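Local coordinates for zona occludens toxin N-terminal domain-containing protein (Neisseria meningitidis MC58, PDB 2R2A), which is of uncharacterised function but, as a Zot-family protein with a P-loop NTPase-like N-terminal domain, probably binds a nucleotide, at residues A[5-11]-A[124-130]; A[41-47]-A[88-94]; A[97-101]-A[112-116]; A[131-135]-A[166-170]. All blocks are in the same frame, centred on the assembly; numbering follows the deposited sequence. Where two conformers were deposited one is given.

Interaction 1: A[5-11]-A[124-130]; sequences AEICLIT and IDIFVLT
Residues 7-11 and 125-130 pair as parallel neighbours in the middle of the mixed sheet. Their backbones alternate partners: Ile-126 N binds Glu-6 O, Cys-8 N binds Ile-126 O at 3.0 Å, Val-128 N binds Cys-8 O at 2.9 Å, and Ile-10 N and Thr-130 N carry the pattern on. Ahead of the strand a side chain takes over, Asp-125 OD1 receiving Glu-6 N at 2.9 Å from above its carboxylate plane, while OD2 forms a salt bridge with Arg-41. On one face Ile-7 and Ile-126 run side by side, CG1 to CD1 4.0 Å, and the methyl CG2 atoms of Thr-11 and Thr-130 meet at 3.7 Å. On the other, Cys-8 CB lies 3.6 Å from Phe-127 CD1; a first torsion anti to the backbone N (chi1 175°) sets SG 3.8 Å from the same carbon, oblique to the ring. Met-22 and Lys-18 of helix 18-28 cover this face. Strand 7-11 leads into a sequence that fits a Walker A P-loop. Both faces are largely apolar, the hydroxyls of Thr-11 and Thr-130 bonding to His-149 and Gln-97, and with Asp-125 shared between the backbone amide of Glu-6 and an arginine, the pairing would keep these polar groups satisfied.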
loop_
_atom_site.group_PDB
_atom_site.type_symbol
_atom_site.label_atom_id
_atom_site.label_comp_id
_atom_site.label_asym_id
_atom_site.label_seq_id
_atom_site.Cartn_x
_atom_site.Cartn_y
_atom_site.Cartn_z
ATOM N N ALA A 5 0.441 14.016 0.316
ATOM C CA ALA A 5 0.224 12.597 0.508
ATOM C C ALA A 5 -0.793 12.035 -0.485
ATOM O O ALA A 5 -1.751 12.718 -0.889
ATOM C CB ALA A 5 -0.211 12.321 1.937
ATOM N N GLU A 6 -0.588 10.783 -0.877
ATOM C CA GLU A 6 -1.575 10.140 -1.719
ATOM C C GLU A 6 -1.734 8.654 -1.349
ATOM O O GLU A 6 -0.974 8.138 -0.525
ATOM C CB GLU A 6 -1.237 10.364 -3.211
ATOM C CG GLU A 6 -0.192 9.415 -3.780
ATOM C CD GLU A 6 -0.044 9.513 -5.306
ATOM O OE1 GLU A 6 -0.591 10.463 -5.914
ATOM O OE2 GLU A 6 0.639 8.640 -5.893
ATOM N N ILE A 7 -2.752 8.025 -1.932
ATOM C CA ILE A 7 -2.974 6.586 -1.820
ATOM C C ILE A 7 -2.690 5.928 -3.174
ATOM O O ILE A 7 -3.272 6.286 -4.198
ATOM C CB ILE A 7 -4.400 6.198 -1.375
ATOM C CG1 ILE A 7 -4.734 6.866 -0.036
ATOM C CG2 ILE A 7 -4.512 4.633 -1.292
ATOM C CD1 ILE A 7 -6.126 6.523 0.482
ATOM N N CYS A 8 -1.791 4.961 -3.126
ATOM C CA CYS A 8 -1.322 4.233 -4.298
ATOM C C CYS A 8 -1.735 2.773 -4.148
ATOM O O CYS A 8 -1.501 2.149 -3.092
ATOM C CB CYS A 8 0.201 4.344 -4.390
ATOM S SG CYS A 8 0.920 3.342 -5.728
ATOM N N LEU A 9 -2.310 2.225 -5.216
ATOM C CA LEU A 9 -2.736 0.820 -5.264
ATOM C C LEU A 9 -1.817 -0.009 -6.189
ATOM O O LEU A 9 -1.508 0.422 -7.319
ATOM C CB LEU A 9 -4.179 0.758 -5.742
ATOM C CG LEU A 9 -4.801 -0.608 -6.053
ATOM C CD1 LEU A 9 -4.841 -1.531 -4.820
ATOM C CD2 LEU A 9 -6.220 -0.437 -6.609
ATOM N N ILE A 10 -1.372 -1.179 -5.724
ATOM C CA ILE A 10 -0.608 -2.058 -6.573
ATOM C C ILE A 10 -1.353 -3.405 -6.610
ATOM O O ILE A 10 -1.597 -4.016 -5.568
ATOM C CB ILE A 10 0.825 -2.229 -6.105
ATOM C CG1 ILE A 10 1.622 -0.891 -6.102
ATOM C CG2 ILE A 10 1.501 -3.258 -7.050
ATOM C CD1 ILE A 10 2.912 -0.934 -5.186
ATOM N N THR A 11 -1.680 -3.922 -7.790
ATOM C CA THR A 11 -2.393 -5.175 -7.888
ATOM C C THR A 11 -1.698 -6.119 -8.873
ATOM O O THR A 11 -0.791 -5.689 -9.629
ATOM C CB THR A 11 -3.905 -4.990 -8.318
ATOM O OG1 THR A 11 -3.983 -4.281 -9.583
ATOM C CG2 THR A 11 -4.626 -4.167 -7.207
ATOM N N ILE A 124 -0.176 11.524 5.550
ATOM C CA ILE A 124 0.182 10.100 5.494
ATOM C C ILE A 124 0.111 9.544 4.063
ATOM O O ILE A 124 -0.954 9.562 3.456
ATOM C CB ILE A 124 -0.770 9.228 6.367
ATOM C CG1 ILE A 124 -0.834 9.742 7.824
ATOM C CG2 ILE A 124 -0.395 7.748 6.276
ATOM C CD1 ILE A 124 0.477 9.638 8.549
ATOM N N ASP A 125 1.230 9.042 3.540
ATOM C CA ASP A 125 1.205 8.312 2.261
ATOM C C ASP A 125 0.867 6.852 2.494
ATOM O O ASP A 125 1.367 6.233 3.416
ATOM C CB ASP A 125 2.518 8.462 1.517
ATOM C CG ASP A 125 2.592 9.777 0.755
ATOM O OD1 ASP A 125 2.083 9.824 -0.389
ATOM O OD2 ASP A 125 3.127 10.761 1.305
ATOM N N ILE A 126 -0.005 6.291 1.668
ATOM C CA ILE A 126 -0.462 4.943 1.897
ATOM C C ILE A 126 -0.255 4.156 0.601
ATOM O O ILE A 126 -0.529 4.677 -0.465
ATOM C CB ILE A 126 -1.987 4.924 2.230
ATOM C CG1 ILE A 126 -2.270 5.715 3.520
ATOM C CG2 ILE A 126 -2.493 3.448 2.308
ATOM C CD1 ILE A 126 -3.779 6.044 3.772
ATOM N N PHE A 127 0.304 2.951 0.700
ATOM C CA PHE A 127 0.380 2.004 -0.458
ATOM C C PHE A 127 -0.422 0.781 -0.049
ATOM O O PHE A 127 -0.176 0.223 1.025
ATOM C CB PHE A 127 1.817 1.571 -0.713
ATOM C CG PHE A 127 2.700 2.684 -1.175
ATOM C CD1 PHE A 127 2.916 2.882 -2.528
ATOM C CD2 PHE A 127 3.266 3.588 -0.243
ATOM C CE1 PHE A 127 3.726 3.960 -2.989
ATOM C CE2 PHE A 127 4.054 4.676 -0.696
ATOM C CZ PHE A 127 4.290 4.850 -2.042
ATOM N N VAL A 128 -1.327 0.310 -0.919
ATOM C CA VAL A 128 -2.040 -0.927 -0.622
ATOM C C VAL A 128 -1.781 -1.898 -1.771
ATOM O O VAL A 128 -1.820 -1.510 -2.925
ATOM C CB VAL A 128 -3.578 -0.717 -0.454
ATOM C CG1 VAL A 128 -3.885 -0.178 0.986
ATOM C CG2 VAL A 128 -4.138 0.193 -1.534
ATOM N N LEU A 129 -1.371 -3.114 -1.429
ATOM C CA LEU A 129 -1.108 -4.156 -2.416
ATOM C C LEU A 129 -2.190 -5.205 -2.237
ATOM O O LEU A 129 -2.581 -5.543 -1.072
ATOM C CB LEU A 129 0.259 -4.803 -2.149
ATOM C CG LEU A 129 1.516 -4.002 -2.510
ATOM C CD1 LEU A 129 1.600 -2.778 -1.662
ATOM C CD2 LEU A 129 2.761 -4.901 -2.306
ATOM N N THR A 130 -2.717 -5.719 -3.356
ATOM C CA THR A 130 -3.687 -6.777 -3.182
ATOM C C THR A 130 -3.706 -7.492 -4.527
ATOM O O THR A 130 -3.082 -7.008 -5.490
ATOM C CB THR A 130 -5.113 -6.247 -2.752
ATOM O OG1 THR A 130 -5.995 -7.376 -2.538
ATOM C CG2 THR A 130 -5.729 -5.373 -3.846
#

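Interaction 2: A[41-47]-A[88-94]; sequences RKVFTNI and GSIVIVD
Parallel pairing of strand 43-45 with strand 90-93 extends the sheet of the P-loop NTPase-like domain on the side away from the antiparallel strands. Three backbone bonds carry it: Ile-90 N to Lys-42 O, Phe-44 N to Ile-90 O and Ile-92 N to Phe-44 O, each 2.8 Å. At the entry to the pair Arg-41 folds over residues 88-90. A bend at chi3 (64°) turns its guanidinium so that NE gives a 2.8 Å bond to Gly-88 O, which lies at the edge of the group close to its plane, while Ile-90 CG1 sits over one face. The NH2 bonds to Gly-88 O and Ser-89 O are weak, and the same nitrogen also engages the next strand, 125-130. This order, 43-45 beside 90-93 beside 125-130, belongs to the parallel core characteristic of P-loop folds, with helix 18-28 packed against the face that carries Val-43 and Ile-92. There Val-43 CG1 meets Ile-92 CD1 at 3.9 Å. The other face holds Phe-44, whose ring edge receives Ser-89 OG, 3.3 Å from CE1; that hydroxyl is bonded to Asn-86 O. At the C-terminal ends of the strands side chains take over. Thr-45 OG1 donates to Ile-92 O at 2.7 Å and accepts from Ile-47 N in an ST turn. The amide of Asn-46 grips Asp-94 at two points: OD1 takes Asp-94 N on a lone pair at 2.7 Å, and ND2 gives to Asp-94 O at 2.9 Å.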
loop_
_atom_site.group_PDB
_atom_site.type_symbol
_atom_site.label_atom_id
_atom_site.label_comp_id
_atom_site.label_asym_id
_atom_site.label_seq_id
_atom_site.Cartn_x
_atom_site.Cartn_y
_atom_site.Cartn_z
ATOM N N ARG A 41 11.173 9.381 6.585
ATOM C CA ARG A 41 9.797 9.269 7.085
ATOM C C ARG A 41 9.597 7.863 7.678
ATOM O O ARG A 41 10.106 6.887 7.133
ATOM C CB ARG A 41 8.793 9.502 5.940
ATOM C CG ARG A 41 8.893 10.930 5.421
ATOM C CD ARG A 41 8.065 11.098 4.164
ATOM N NE ARG A 41 6.647 10.910 4.422
ATOM C CZ ARG A 41 5.701 10.948 3.482
ATOM N NH1 ARG A 41 6.032 11.173 2.215
ATOM N NH2 ARG A 41 4.419 10.730 3.802
ATOM N N LYS A 42 8.908 7.796 8.819
ATOM C CA LYS A 42 8.630 6.534 9.479
ATOM C C LYS A 42 7.757 5.679 8.553
ATOM O O LYS A 42 6.830 6.207 7.939
ATOM C CB LYS A 42 7.893 6.799 10.790
ATOM C CG LYS A 42 7.611 5.572 11.604
ATOM C CD LYS A 42 7.128 5.960 13.031
ATOM C CE LYS A 42 7.095 4.721 13.933
ATOM N NZ LYS A 42 6.400 4.923 15.263
ATOM N N VAL A 43 8.080 4.387 8.439
ATOM C CA VAL A 43 7.343 3.416 7.598
ATOM C C VAL A 43 6.614 2.373 8.479
ATOM O O VAL A 43 7.225 1.757 9.348
ATOM C CB VAL A 43 8.293 2.709 6.585
ATOM C CG1 VAL A 43 7.535 1.679 5.692
ATOM C CG2 VAL A 43 8.992 3.736 5.667
ATOM N N PHE A 44 5.306 2.235 8.295
ATOM C CA PHE A 44 4.529 1.178 8.963
ATOM C C PHE A 44 4.216 0.149 7.903
ATOM O O PHE A 44 3.745 0.506 6.820
ATOM C CB PHE A 44 3.217 1.737 9.536
ATOM C CG PHE A 44 3.423 2.758 10.648
ATOM C CD1 PHE A 44 3.405 4.123 10.380
ATOM C CD2 PHE A 44 3.590 2.327 11.959
ATOM C CE1 PHE A 44 3.584 5.065 11.416
ATOM C CE2 PHE A 44 3.787 3.256 13.006
ATOM C CZ PHE A 44 3.777 4.623 12.722
ATOM N N THR A 45 4.481 -1.121 8.177
ATOM C CA THR A 45 4.139 -2.135 7.186
ATOM C C THR A 45 3.955 -3.487 7.812
ATOM O O THR A 45 4.374 -3.702 8.944
ATOM C CB THR A 45 5.163 -2.176 6.004
ATOM O OG1 THR A 45 4.688 -3.027 4.948
ATOM C CG2 THR A 45 6.553 -2.619 6.467
ATOM N N ASN A 46 3.288 -4.384 7.080
ATOM C CA ASN A 46 3.168 -5.790 7.477
ATOM C C ASN A 46 4.052 -6.687 6.593
ATOM O O ASN A 46 3.995 -7.907 6.718
ATOM C CB ASN A 46 1.688 -6.269 7.445
ATOM C CG ASN A 46 1.067 -6.203 6.050
ATOM O OD1 ASN A 46 1.376 -5.314 5.258
ATOM N ND2 ASN A 46 0.171 -7.158 5.744
ATOM N N ILE A 47 4.836 -6.096 5.676
ATOM C CA ILE A 47 5.669 -6.900 4.778
ATOM C C ILE A 47 6.788 -7.592 5.555
ATOM O O ILE A 47 7.541 -6.925 6.242
ATOM C CB ILE A 47 6.282 -6.075 3.639
ATOM C CG1 ILE A 47 5.179 -5.642 2.630
ATOM C CG2 ILE A 47 7.302 -6.904 2.863
ATOM C CD1 ILE A 47 5.662 -4.557 1.729
ATOM N N GLY A 88 2.992 12.479 9.057
ATOM C CA GLY A 88 3.851 12.446 7.883
ATOM C C GLY A 88 4.485 11.085 7.620
ATOM O O GLY A 88 5.509 10.991 6.944
ATOM N N SER A 89 3.879 10.020 8.132
ATOM C CA SER A 89 4.485 8.695 7.985
ATOM C C SER A 89 3.996 8.041 6.690
ATOM O O SER A 89 3.137 8.591 5.997
ATOM C CB SER A 89 4.220 7.821 9.235
ATOM O OG SER A 89 2.838 7.628 9.456
ATOM N N ILE A 90 4.535 6.872 6.398
ATOM C CA ILE A 90 4.189 6.124 5.191
ATOM C C ILE A 90 3.641 4.757 5.606
ATOM O O ILE A 90 4.263 4.064 6.412
ATOM C CB ILE A 90 5.487 5.956 4.315
ATOM C CG1 ILE A 90 6.043 7.315 3.856
ATOM C CG2 ILE A 90 5.203 5.010 3.081
ATOM C CD1 ILE A 90 7.415 7.266 3.124
ATOM N N VAL A 91 2.506 4.323 5.035
ATOM C CA VAL A 91 1.922 3.069 5.487
ATOM C C VAL A 91 1.881 2.159 4.263
ATOM O O VAL A 91 1.429 2.609 3.227
ATOM C CB VAL A 91 0.482 3.304 6.004
ATOM C CG1 VAL A 91 -0.193 1.998 6.296
ATOM C CG2 VAL A 91 0.463 4.227 7.281
ATOM N N ILE A 92 2.398 0.933 4.360
ATOM C CA ILE A 92 2.377 -0.010 3.216
ATOM C C ILE A 92 1.695 -1.284 3.712
ATOM O O ILE A 92 2.200 -1.945 4.654
ATOM C CB ILE A 92 3.812 -0.367 2.713
ATOM C CG1 ILE A 92 4.559 0.932 2.324
ATOM C CG2 ILE A 92 3.769 -1.434 1.587
ATOM C CD1 ILE A 92 6.119 0.768 2.179
ATOM N N VAL A 93 0.559 -1.628 3.104
ATOM C CA VAL A 93 -0.214 -2.737 3.638
ATOM C C VAL A 93 -0.245 -3.790 2.541
ATOM O O VAL A 93 -0.804 -3.571 1.472
ATOM C CB VAL A 93 -1.623 -2.277 4.080
ATOM C CG1 VAL A 93 -2.479 -3.462 4.464
ATOM C CG2 VAL A 93 -1.522 -1.303 5.310
ATOM N N ASP A 94 0.404 -4.911 2.785
ATOM C CA ASP A 94 0.344 -6.031 1.850
ATOM C C ASP A 94 -0.958 -6.834 2.118
ATOM O O ASP A 94 -1.405 -6.985 3.288
ATOM C CB ASP A 94 1.596 -6.902 2.011
ATOM C CG ASP A 94 1.704 -7.964 0.933
ATOM O OD1 ASP A 94 1.279 -7.684 -0.203
ATOM O OD2 ASP A 94 2.209 -9.066 1.212
#

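Interaction 3: A[97-101]-A[112-116]; sequences QDVWP and NVQWL
The indole of Trp-100 is held by helix 111-114 and the turn after it, and its NE1 donates to Asn-112 O at 2.9 Å. The bond is moderately straight (154°); the acceptor lies close to the ring plane, but the N-H comes from well above the carbonyl plane. The same oxygen also takes a weak bond from Trp-115 NE1, so two indoles share one carbonyl. Around the five-membered ring the packing is close: Leu-116 CD1 sits over one face in a CH-pi contact, 4.2 Å from the centroid. Val-99 CG1, of the same segment as Trp-100, lies over the middle of the opposite face of the indole. Val-113 CG2 abuts the ring edge at 3.7 Å from Trp-100 CD1, the side chains sliding past each other. The six-membered ring is held less closely by the helical segment: Trp-100 CZ2 lies 4.2 Å from Leu-116 CD2 and 4.4 Å from Trp-115 CZ2. Val-128 of the sheet lies on this part of the indole. Looser still is the side where a water bridges the segments. It donates to Val-99 O at 2.6 Å and accepts from Asn-112 ND2 at 2.9 Å. With CG anti to its backbone N (chi1 -153°), Asn-112 brings ND2 to 3.6 Å from Val-99 CG1, the two side chains crossing at a slant; OD1 accepts from Tyr-78 N and ND2 also donates to Ala-74 O. Met-77 and Leu-140 also border Trp-100. The connection from strand 90-93 through helix 111-114 to the parallel neighbour 125-130 is a beta-alpha-beta crossover, packed by Trp-100 on the Ile-126 and Val-128 face.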
loop_
_atom_site.group_PDB
_atom_site.type_symbol
_atom_site.label_atom_id
_atom_site.label_comp_id
_atom_site.label_asym_id
_atom_site.label_seq_id
_atom_site.Cartn_x
_atom_site.Cartn_y
_atom_site.Cartn_z
ATOM N N GLN A 97 -6.817 -6.323 1.661
ATOM C CA GLN A 97 -8.190 -6.743 1.880
ATOM C C GLN A 97 -8.383 -7.263 3.304
ATOM O O GLN A 97 -9.497 -7.350 3.766
ATOM C CB GLN A 97 -8.655 -7.803 0.836
ATOM C CG GLN A 97 -8.040 -9.191 0.916
ATOM C CD GLN A 97 -6.672 -9.336 0.221
ATOM O OE1 GLN A 97 -6.020 -8.367 -0.090
ATOM N NE2 GLN A 97 -6.253 -10.578 -0.006
ATOM N N ASP A 98 -7.285 -7.551 3.999
ATOM C CA ASP A 98 -7.332 -7.950 5.417
ATOM C C ASP A 98 -7.689 -6.795 6.354
ATOM O O ASP A 98 -8.125 -7.037 7.494
ATOM C CB ASP A 98 -5.981 -8.551 5.839
ATOM C CG ASP A 98 -5.709 -9.875 5.153
ATOM O OD1 ASP A 98 -6.658 -10.456 4.560
ATOM O OD2 ASP A 98 -4.557 -10.338 5.177
ATOM N N VAL A 99 -7.500 -5.563 5.890
ATOM C CA VAL A 99 -7.739 -4.368 6.724
ATOM C C VAL A 99 -8.966 -3.627 6.214
ATOM O O VAL A 99 -9.811 -3.193 7.021
ATOM C CB VAL A 99 -6.552 -3.377 6.665
ATOM C CG1 VAL A 99 -6.786 -2.203 7.606
ATOM C CG2 VAL A 99 -5.247 -4.069 6.957
ATOM N N TRP A 100 -9.067 -3.493 4.881
ATOM C CA TRP A 100 -10.077 -2.688 4.201
ATOM C C TRP A 100 -10.771 -3.515 3.113
ATOM O O TRP A 100 -10.628 -3.219 1.921
ATOM C CB TRP A 100 -9.428 -1.453 3.562
ATOM C CG TRP A 100 -8.803 -0.512 4.594
ATOM C CD1 TRP A 100 -9.463 0.147 5.584
ATOM C CD2 TRP A 100 -7.425 -0.168 4.730
ATOM N NE1 TRP A 100 -8.580 0.888 6.335
ATOM C CE2 TRP A 100 -7.326 0.745 5.809
ATOM C CE3 TRP A 100 -6.270 -0.495 4.012
ATOM C CZ2 TRP A 100 -6.116 1.268 6.237
ATOM C CZ3 TRP A 100 -5.066 0.060 4.411
ATOM C CH2 TRP A 100 -5.000 0.941 5.517
ATOM N N PRO A 101 -11.507 -4.572 3.516
ATOM C CA PRO A 101 -12.188 -5.414 2.533
ATOM C C PRO A 101 -13.358 -4.653 1.886
ATOM O O PRO A 101 -13.868 -3.679 2.476
ATOM C CB PRO A 101 -12.753 -6.580 3.392
ATOM C CG PRO A 101 -12.922 -5.978 4.775
ATOM C CD PRO A 101 -11.776 -5.016 4.909
ATOM N N ASN A 112 -12.160 2.877 10.951
ATOM C CA ASN A 112 -10.863 2.636 10.272
ATOM C C ASN A 112 -10.858 2.894 8.753
ATOM O O ASN A 112 -9.809 2.877 8.098
ATOM C CB ASN A 112 -10.286 1.252 10.592
ATOM C CG ASN A 112 -8.758 1.234 10.489
ATOM O OD1 ASN A 112 -8.095 2.149 10.981
ATOM N ND2 ASN A 112 -8.200 0.196 9.864
ATOM N N VAL A 113 -12.037 3.161 8.208
ATOM C CA VAL A 113 -12.186 3.613 6.828
ATOM C C VAL A 113 -12.471 5.110 6.770
ATOM O O VAL A 113 -11.932 5.788 5.899
ATOM C CB VAL A 113 -13.330 2.829 6.088
ATOM C CG1 VAL A 113 -13.661 3.414 4.704
ATOM C CG2 VAL A 113 -12.995 1.339 5.972
ATOM N N GLN A 114 -13.310 5.624 7.692
ATOM C CA GLN A 114 -13.776 7.027 7.660
ATOM C C GLN A 114 -12.637 8.043 7.570
ATOM O O GLN A 114 -12.775 9.106 6.953
ATOM C CB GLN A 114 -14.641 7.361 8.896
ATOM C CG GLN A 114 -15.962 6.606 8.957
ATOM C CD GLN A 114 -16.868 7.012 10.092
ATOM O OE1 GLN A 114 -16.413 7.429 11.162
ATOM N NE2 GLN A 114 -18.172 6.864 9.875
ATOM N N TRP A 115 -11.528 7.728 8.232
ATOM C CA TRP A 115 -10.391 8.653 8.337
ATOM C C TRP A 115 -9.601 8.800 7.049
ATOM O O TRP A 115 -8.868 9.774 6.873
ATOM C CB TRP A 115 -9.456 8.229 9.473
ATOM C CG TRP A 115 -8.622 7.044 9.158
ATOM C CD1 TRP A 115 -8.988 5.738 9.280
ATOM C CD2 TRP A 115 -7.273 7.039 8.665
ATOM N NE1 TRP A 115 -7.961 4.913 8.888
ATOM C CE2 TRP A 115 -6.897 5.683 8.499
ATOM C CE3 TRP A 115 -6.352 8.046 8.324
ATOM C CZ2 TRP A 115 -5.630 5.303 8.035
ATOM C CZ3 TRP A 115 -5.090 7.667 7.858
ATOM C CH2 TRP A 115 -4.748 6.300 7.708
ATOM N N LEU A 116 -9.760 7.831 6.135
ATOM C CA LEU A 116 -8.937 7.774 4.958
ATOM C C LEU A 116 -9.113 8.992 4.099
ATOM O O LEU A 116 -8.142 9.491 3.523
ATOM C CB LEU A 116 -9.217 6.508 4.134
ATOM C CG LEU A 116 -8.801 5.187 4.776
ATOM C CD1 LEU A 116 -9.241 4.035 3.902
ATOM C CD2 LEU A 116 -7.309 5.135 4.982
HETATM O O HOH W 1 -9.805 -2.175 9.372
#

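Interaction 4: A[131-135]-A[166-170]; sequences QGPKL and CADDP
Pro-133 lays its ring against the backbone of residues 167-168, with CG 3.3 Å from Ala-167 O and 3.6 Å from Asp-168 O. It opens the short 3-10 turn 133-135 that follows strand 125-130 of the P-loop NTPase-like core. The contact joins the loop after that strand to the loop between strands 158-163 and 178-181, at the antiparallel end of the sheet. The pyrrolidine is bounded by further side chains. Its CB touches Cys-166 SG at 3.8 Å, the sulfur being placed there by a first torsion that sets it anti to the backbone N (chi1 176°). On the other side the two pyrrolidine rings approach by their CD and CG atoms, Pro-133 CD to Pro-170 CG 3.8 Å. His-147 of strand 144-152 packs against both prolines. The outer part is polar and more exposed. Lys-134 runs extended beyond CG, its aliphatic chain passing Asp-168 O at 3.8 Å from CG and CE lying 4.0 Å from Asp-168 CB. Asp-168 itself is engaged elsewhere, in a salt bridge from OD1 to Arg-141. The ammonium of Lys-134 instead pairs with Asp-169, which is modelled in two conformers, so the salt bridge holds for the one described: there NZ lies 2.9 Å from Asp-169 OD1, which it meets on the syn side of the carboxylate, 21° out of its plane.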
loop_
_atom_site.group_PDB
_atom_site.type_symbol
_atom_site.label_atom_id
_atom_site.label_comp_id
_atom_site.label_asym_id
_atom_site.label_seq_id
_atom_site.Cartn_x
_atom_site.Cartn_y
_atom_site.Cartn_z
ATOM N N GLN A 131 -4.426 -8.604 -4.604
ATOM C CA GLN A 131 -4.460 -9.371 -5.814
ATOM C C GLN A 131 -5.437 -8.795 -6.848
ATOM O O GLN A 131 -5.252 -9.027 -8.061
ATOM C CB GLN A 131 -4.853 -10.833 -5.498
ATOM C CG GLN A 131 -3.722 -11.490 -4.722
ATOM C CD GLN A 131 -4.100 -12.841 -4.189
ATOM O OE1 GLN A 131 -4.444 -13.705 -4.961
ATOM N NE2 GLN A 131 -4.051 -13.015 -2.847
ATOM N N GLY A 132 -6.470 -8.089 -6.398
ATOM C CA GLY A 132 -7.453 -7.538 -7.342
ATOM C C GLY A 132 -8.148 -6.365 -6.664
ATOM O O GLY A 132 -8.444 -6.421 -5.465
ATOM N N PRO A 133 -8.438 -5.300 -7.432
ATOM C CA PRO A 133 -8.973 -4.109 -6.767
ATOM C C PRO A 133 -10.319 -4.387 -6.046
ATOM O O PRO A 133 -10.571 -3.804 -5.009
ATOM C CB PRO A 133 -9.208 -3.107 -7.936
ATOM C CG PRO A 133 -8.562 -3.661 -9.081
ATOM C CD PRO A 133 -8.317 -5.143 -8.902
ATOM N N LYS A 134 -11.153 -5.283 -6.585
ATOM C CA LYS A 134 -12.512 -5.472 -6.022
ATOM C C LYS A 134 -12.543 -6.227 -4.692
ATOM O O LYS A 134 -13.609 -6.429 -4.117
ATOM C CB LYS A 134 -13.423 -6.132 -7.043
ATOM C CG LYS A 134 -13.639 -5.230 -8.283
ATOM C CD LYS A 134 -14.451 -5.979 -9.297
ATOM C CE LYS A 134 -15.039 -5.005 -10.310
ATOM N NZ LYS A 134 -15.618 -5.690 -11.507
ATOM N N LEU A 135 -11.361 -6.587 -4.189
ATOM C CA LEU A 135 -11.222 -7.154 -2.849
ATOM C C LEU A 135 -11.258 -6.063 -1.802
ATOM O O LEU A 135 -11.414 -6.375 -0.618
ATOM C CB LEU A 135 -9.925 -7.985 -2.741
ATOM C CG LEU A 135 -9.914 -9.308 -3.545
ATOM C CD1 LEU A 135 -8.491 -9.977 -3.552
ATOM C CD2 LEU A 135 -10.943 -10.282 -2.914
ATOM N N CYS A 166 -8.236 4.290 -9.514
ATOM C CA CYS A 166 -8.359 2.845 -9.387
ATOM C C CYS A 166 -9.068 2.280 -10.622
ATOM O O CYS A 166 -10.175 2.701 -10.983
ATOM C CB CYS A 166 -9.094 2.462 -8.093
ATOM S SG CYS A 166 -9.369 0.692 -7.970
ATOM N N ALA A 167 -8.418 1.354 -11.313
ATOM C CA ALA A 167 -9.043 0.663 -12.439
ATOM C C ALA A 167 -9.623 -0.610 -11.874
ATOM O O ALA A 167 -8.893 -1.557 -11.604
ATOM C CB ALA A 167 -8.039 0.329 -13.556
ATOM N N ASP A 168 -10.943 -0.652 -11.723
ATOM C CA ASP A 168 -11.570 -1.807 -11.050
ATOM C C ASP A 168 -11.376 -3.154 -11.774
ATOM O O ASP A 168 -11.435 -4.214 -11.143
ATOM C CB ASP A 168 -13.088 -1.558 -10.922
ATOM C CG ASP A 168 -13.426 -0.545 -9.848
ATOM O OD1 ASP A 168 -12.600 -0.283 -8.945
ATOM O OD2 ASP A 168 -14.526 0.028 -9.918
ATOM N N ASP A 169 -11.202 -3.111 -13.090
ATOM C CA ASP A 169 -10.969 -4.307 -13.894
ATOM C C ASP A 169 -9.696 -4.039 -14.696
ATOM O O ASP A 169 -9.780 -3.589 -15.823
ATOM C CB ASP A 169 -12.149 -4.583 -14.846
ATOM C CG ASP A 169 -13.454 -4.804 -14.099
ATOM O OD1 ASP A 169 -13.691 -5.935 -13.621
ATOM O OD2 ASP A 169 -14.237 -3.844 -13.991
ATOM N N PRO A 170 -8.526 -4.263 -14.081
ATOM C CA PRO A 170 -7.250 -3.825 -14.698
ATOM C C PRO A 170 -6.903 -4.400 -16.079
ATOM O O PRO A 170 -6.536 -3.643 -16.966
ATOM C CB PRO A 170 -6.193 -4.202 -13.662
ATOM C CG PRO A 170 -6.930 -4.569 -12.383
ATOM C CD PRO A 170 -8.359 -4.880 -12.747
#

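In the fold
From the N terminus, strand 7-11 pairs with strand 125-130 more than 110 residues later, so interaction 1 closes a long loop. Interactions 2 and 3 both fall within it, one after the other: 41-47 with 88-94 closes a loop holding strands 55-58 and 72-73 and helix 77-80, and 97-101 with 112-116 closes a short one of ten residues, folding that connection over the sheet. Interactions 1 and 2 join directly where strand 125-130 lies beside 90-93, and Trp-100 of interaction 3 packs on Val-93 of interaction 2. Interaction 4 follows in series, closing the loop with helix 138-141 and strands 144-152 and 158-163; it touches interactions 1 and 3 but not 2. None of the contacts cross.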